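Local coordinates for protein dehydrogenase (Sinorhizobium meliloti, PDB 3UOE) that is probably an oxidoreductase of the LDH2/MDH2 family, whose members include malate and L-lactate dehydrogenases, at residues R71-L83 with V272-K284. Sequence-based numbering, arbitrary orientation.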
# COMPACT_ATOMS: atom_id res chain seq x y z
N ARG A 71 -22.48 9.94 -8.02
CA ARG A 71 -22.70 9.16 -6.81
C ARG A 71 -23.91 9.62 -6.00
O ARG A 71 -24.42 8.88 -5.17
CB ARG A 71 -21.48 9.26 -5.91
CG ARG A 71 -20.21 8.76 -6.52
CD ARG A 71 -20.27 7.28 -6.66
NE ARG A 71 -19.04 6.77 -7.23
CZ ARG A 71 -18.60 5.53 -7.07
NH1 ARG A 71 -19.30 4.68 -6.33
NH2 ARG A 71 -17.46 5.15 -7.64
N LEU A 72 -24.36 10.85 -6.22
CA LEU A 72 -25.33 11.45 -5.29
C LEU A 72 -26.72 10.80 -5.28
O LEU A 72 -27.26 10.51 -4.20
CB LEU A 72 -25.42 12.97 -5.50
CG LEU A 72 -26.35 13.74 -4.57
CD1 LEU A 72 -25.98 13.51 -3.09
CD2 LEU A 72 -26.36 15.24 -4.91
N PRO A 73 -27.32 10.56 -6.46
CA PRO A 73 -28.69 10.04 -6.50
C PRO A 73 -28.86 8.75 -5.71
O PRO A 73 -29.90 8.52 -5.09
CB PRO A 73 -28.93 9.80 -7.99
CG PRO A 73 -28.02 10.78 -8.67
CD PRO A 73 -26.78 10.78 -7.81
N LEU A 74 -27.82 7.91 -5.71
CA LEU A 74 -27.88 6.65 -5.00
C LEU A 74 -27.94 6.92 -3.48
O LEU A 74 -28.78 6.35 -2.77
CB LEU A 74 -26.70 5.76 -5.39
CG LEU A 74 -26.87 4.24 -5.50
CD1 LEU A 74 -28.06 3.86 -6.37
CD2 LEU A 74 -25.62 3.61 -6.06
N LEU A 75 -27.07 7.80 -2.99
CA LEU A 75 -27.10 8.18 -1.58
C LEU A 75 -28.46 8.77 -1.19
O LEU A 75 -29.02 8.41 -0.14
CB LEU A 75 -26.00 9.19 -1.27
CG LEU A 75 -24.56 8.74 -1.53
CD1 LEU A 75 -23.59 9.89 -1.29
CD2 LEU A 75 -24.19 7.53 -0.66
N LEU A 76 -28.98 9.67 -2.02
CA LEU A 76 -30.29 10.27 -1.77
C LEU A 76 -31.33 9.16 -1.66
O LEU A 76 -32.17 9.17 -0.77
CB LEU A 76 -30.65 11.25 -2.89
CG LEU A 76 -29.75 12.49 -3.05
CD1 LEU A 76 -30.20 13.36 -4.21
CD2 LEU A 76 -29.72 13.31 -1.75
N SER A 77 -31.26 8.20 -2.57
CA SER A 77 -32.21 7.09 -2.58
C SER A 77 -32.07 6.22 -1.32
O SER A 77 -33.06 5.81 -0.71
CB SER A 77 -32.02 6.25 -3.84
OG SER A 77 -33.00 5.25 -3.94
N ARG A 78 -30.83 5.96 -0.93
CA ARG A 78 -30.57 5.14 0.24
C ARG A 78 -31.06 5.82 1.52
O ARG A 78 -31.52 5.17 2.45
CB ARG A 78 -29.08 4.80 0.33
CG ARG A 78 -28.60 3.86 -0.78
CD ARG A 78 -27.11 3.49 -0.63
NE ARG A 78 -26.86 2.77 0.61
CZ ARG A 78 -27.06 1.47 0.78
NH1 ARG A 78 -27.51 0.72 -0.22
NH2 ARG A 78 -26.80 0.91 1.96
N LEU A 79 -30.96 7.14 1.55
CA LEU A 79 -31.47 7.91 2.66
C LEU A 79 -32.99 7.80 2.74
O LEU A 79 -33.54 7.51 3.80
CB LEU A 79 -31.05 9.37 2.52
CG LEU A 79 -29.57 9.66 2.80
CD1 LEU A 79 -29.15 10.99 2.21
CD2 LEU A 79 -29.27 9.59 4.31
N ASP A 80 -33.66 8.04 1.61
CA ASP A 80 -35.11 7.95 1.52
C ASP A 80 -35.64 6.58 1.95
O ASP A 80 -36.80 6.44 2.33
CB ASP A 80 -35.57 8.21 0.09
CG ASP A 80 -35.49 9.67 -0.31
OD1 ASP A 80 -35.54 10.55 0.58
OD2 ASP A 80 -35.39 9.93 -1.52
N LYS A 81 -34.80 5.56 1.85
CA LYS A 81 -35.28 4.21 2.02
C LYS A 81 -34.87 3.63 3.36
O LYS A 81 -35.16 2.47 3.65
CB LYS A 81 -34.81 3.31 0.87
CG LYS A 81 -35.50 3.62 -0.46
CD LYS A 81 -34.98 2.69 -1.55
CE LYS A 81 -35.66 2.95 -2.90
NZ LYS A 81 -37.10 2.60 -2.89
N GLY A 82 -34.21 4.44 4.17
CA GLY A 82 -33.79 4.00 5.50
C GLY A 82 -32.58 3.09 5.49
O GLY A 82 -32.27 2.43 6.49
N LEU A 83 -31.88 3.04 4.37
CA LEU A 83 -30.65 2.27 4.26
C LEU A 83 -29.46 3.12 4.70
O LEU A 83 -28.44 2.59 5.13
CB LEU A 83 -30.46 1.80 2.82
CG LEU A 83 -31.48 0.82 2.28
CD1 LEU A 83 -31.26 0.65 0.79
CD2 LEU A 83 -31.37 -0.53 3.01
N VAL A 272 -20.24 -8.28 -0.44
CA VAL A 272 -20.44 -6.85 -0.23
C VAL A 272 -21.51 -6.26 -1.15
O VAL A 272 -21.52 -6.51 -2.35
CB VAL A 272 -19.11 -6.07 -0.38
CG1 VAL A 272 -19.37 -4.56 -0.40
CG2 VAL A 272 -18.14 -6.45 0.73
N ASN A 273 -22.43 -5.49 -0.56
CA ASN A 273 -23.38 -4.70 -1.34
C ASN A 273 -23.52 -3.30 -0.74
O ASN A 273 -22.75 -2.91 0.15
CB ASN A 273 -24.79 -5.31 -1.35
CG ASN A 273 -24.79 -6.82 -1.32
OD1 ASN A 273 -25.09 -7.43 -0.28
ND2 ASN A 273 -24.49 -7.44 -2.45
N GLY A 274 -24.53 -2.56 -1.20
CA GLY A 274 -24.92 -1.33 -0.53
C GLY A 274 -24.18 -0.08 -0.97
O GLY A 274 -24.38 0.99 -0.42
N THR A 275 -23.31 -0.22 -1.96
CA THR A 275 -22.59 0.93 -2.49
C THR A 275 -23.11 1.30 -3.89
O THR A 275 -23.31 2.47 -4.20
CB THR A 275 -21.08 0.66 -2.51
OG1 THR A 275 -20.49 1.23 -1.33
CG2 THR A 275 -20.43 1.23 -3.73
N LEU A 276 -23.36 0.29 -4.71
CA LEU A 276 -23.86 0.49 -6.06
C LEU A 276 -25.33 0.10 -6.19
O LEU A 276 -25.84 -0.06 -7.29
CB LEU A 276 -23.01 -0.30 -7.06
CG LEU A 276 -21.52 0.03 -7.02
CD1 LEU A 276 -20.75 -0.94 -7.89
CD2 LEU A 276 -21.26 1.48 -7.45
N ASP A 277 -26.01 -0.09 -5.06
CA ASP A 277 -27.43 -0.38 -5.08
C ASP A 277 -28.10 0.39 -3.96
O ASP A 277 -27.44 0.92 -3.08
CB ASP A 277 -27.69 -1.89 -4.90
CG ASP A 277 -27.41 -2.37 -3.49
OD1 ASP A 277 -28.13 -1.96 -2.55
OD2 ASP A 277 -26.47 -3.18 -3.31
N ASP A 278 -29.42 0.46 -4.01
CA ASP A 278 -30.17 1.09 -2.94
C ASP A 278 -31.13 0.06 -2.37
O ASP A 278 -32.29 0.37 -2.11
CB ASP A 278 -30.94 2.30 -3.46
CG ASP A 278 -31.86 1.95 -4.62
OD1 ASP A 278 -31.94 0.77 -4.99
OD2 ASP A 278 -32.50 2.88 -5.16
N ILE A 279 -30.63 -1.15 -2.17
CA ILE A 279 -31.45 -2.25 -1.69
C ILE A 279 -30.91 -2.85 -0.39
O ILE A 279 -31.67 -3.20 0.52
CB ILE A 279 -31.52 -3.37 -2.73
CG1 ILE A 279 -32.26 -2.89 -3.98
CG2 ILE A 279 -32.22 -4.59 -2.15
CD1 ILE A 279 -32.08 -3.80 -5.18
N HIS A 280 -29.58 -2.97 -0.32
CA HIS A 280 -28.93 -3.69 0.75
C HIS A 280 -28.10 -2.79 1.63
O HIS A 280 -27.66 -1.72 1.20
CB HIS A 280 -28.03 -4.80 0.18
CG HIS A 280 -28.75 -5.72 -0.76
ND1 HIS A 280 -28.52 -5.74 -2.11
CD2 HIS A 280 -29.73 -6.62 -0.53
CE1 HIS A 280 -29.31 -6.63 -2.68
NE2 HIS A 280 -30.06 -7.18 -1.74
N PRO A 281 -27.89 -3.23 2.88
CA PRO A 281 -27.00 -2.53 3.82
C PRO A 281 -25.61 -2.37 3.20
O PRO A 281 -25.13 -3.28 2.54
CB PRO A 281 -26.93 -3.49 5.02
CG PRO A 281 -28.23 -4.27 4.97
CD PRO A 281 -28.54 -4.41 3.49
N ALA A 282 -24.98 -1.22 3.38
CA ALA A 282 -23.58 -1.08 3.01
C ALA A 282 -22.75 -1.88 4.00
O ALA A 282 -22.77 -1.60 5.20
CB ALA A 282 -23.19 0.38 3.00
N ASN A 283 -22.04 -2.91 3.53
CA ASN A 283 -21.31 -3.81 4.44
C ASN A 283 -19.83 -3.97 4.09
O ASN A 283 -19.21 -4.99 4.41
CB ASN A 283 -22.00 -5.18 4.50
CG ASN A 283 -22.07 -5.86 3.14
OD1 ASN A 283 -21.89 -5.21 2.12
ND2 ASN A 283 -22.32 -7.16 3.14
N LYS A 284 -19.28 -2.97 3.40
CA LYS A 284 -17.86 -2.88 3.14
C LYS A 284 -17.17 -2.27 4.38
O LYS A 284 -17.85 -1.90 5.35
CB LYS A 284 -17.60 -2.05 1.87
CG LYS A 284 -17.31 -0.58 2.10
CD LYS A 284 -18.47 0.16 2.69
CE LYS A 284 -18.00 1.40 3.47
NZ LYS A 284 -18.01 2.62 2.64
O HOH W 1 -22.30 4.72 -5.58
O HOH W 2 -26.26 0.84 4.76
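R78, on helix 72-80, reaches into the loop 272-284 and binds its backbone. NH1 and NH2 both meet the carbonyl O of H280, with R78 NH1 at 2.8 Å from H280 O. Both bonds lie in the guanidinium plane. R78 NH1 also donates to D277 O at 2.9 Å, from above the carbonyl plane. A bend at chi3 (62°) turns the guanidinium in among these carbonyls. G274 O sits over the centre of one guanidinium face, 3.0 Å from R78 CZ. L83 CB lies over the opposite face. R78 NE bonds to N138 OD1, outside the two segments.

The carboxylate of D277 bonds to backbone N-H groups of its own loop. OD1 accepts from I279 N, an Asx turn, and from H280 N, which extends it to an Asx motif. D277 OD2 accepts from G274 N at 2.9 Å. D277 OD1 and R78 NH1 form a long salt bridge of 3.6 Å.

S77 OG donates to D278 OD2 at 2.7 Å, on the anti side of the carboxylate. With chi1 at -174° the hydroxyl swings away from the S77 backbone N and faces D278.

Two waters bridge the segments. One links R71 NH1 to T275 O, while R71 NE donates to S66 O. The other joins L83 O to A282 N, with a weak bond from R78 NH2.

Apolar contacts flank the polar ones. L74 CD2 packs on the T275-L276 backbone. L83 CD1 lies against the D278-I279 peptide. G82 ends the helix in a Schellman motif just before L83.

The contact joins helix 72-80 to the loop leading into strand 285-291. One buried arginine satisfies two loop carbonyls, while nearby D277 probably offsets its charge and fixes the turn that presents them.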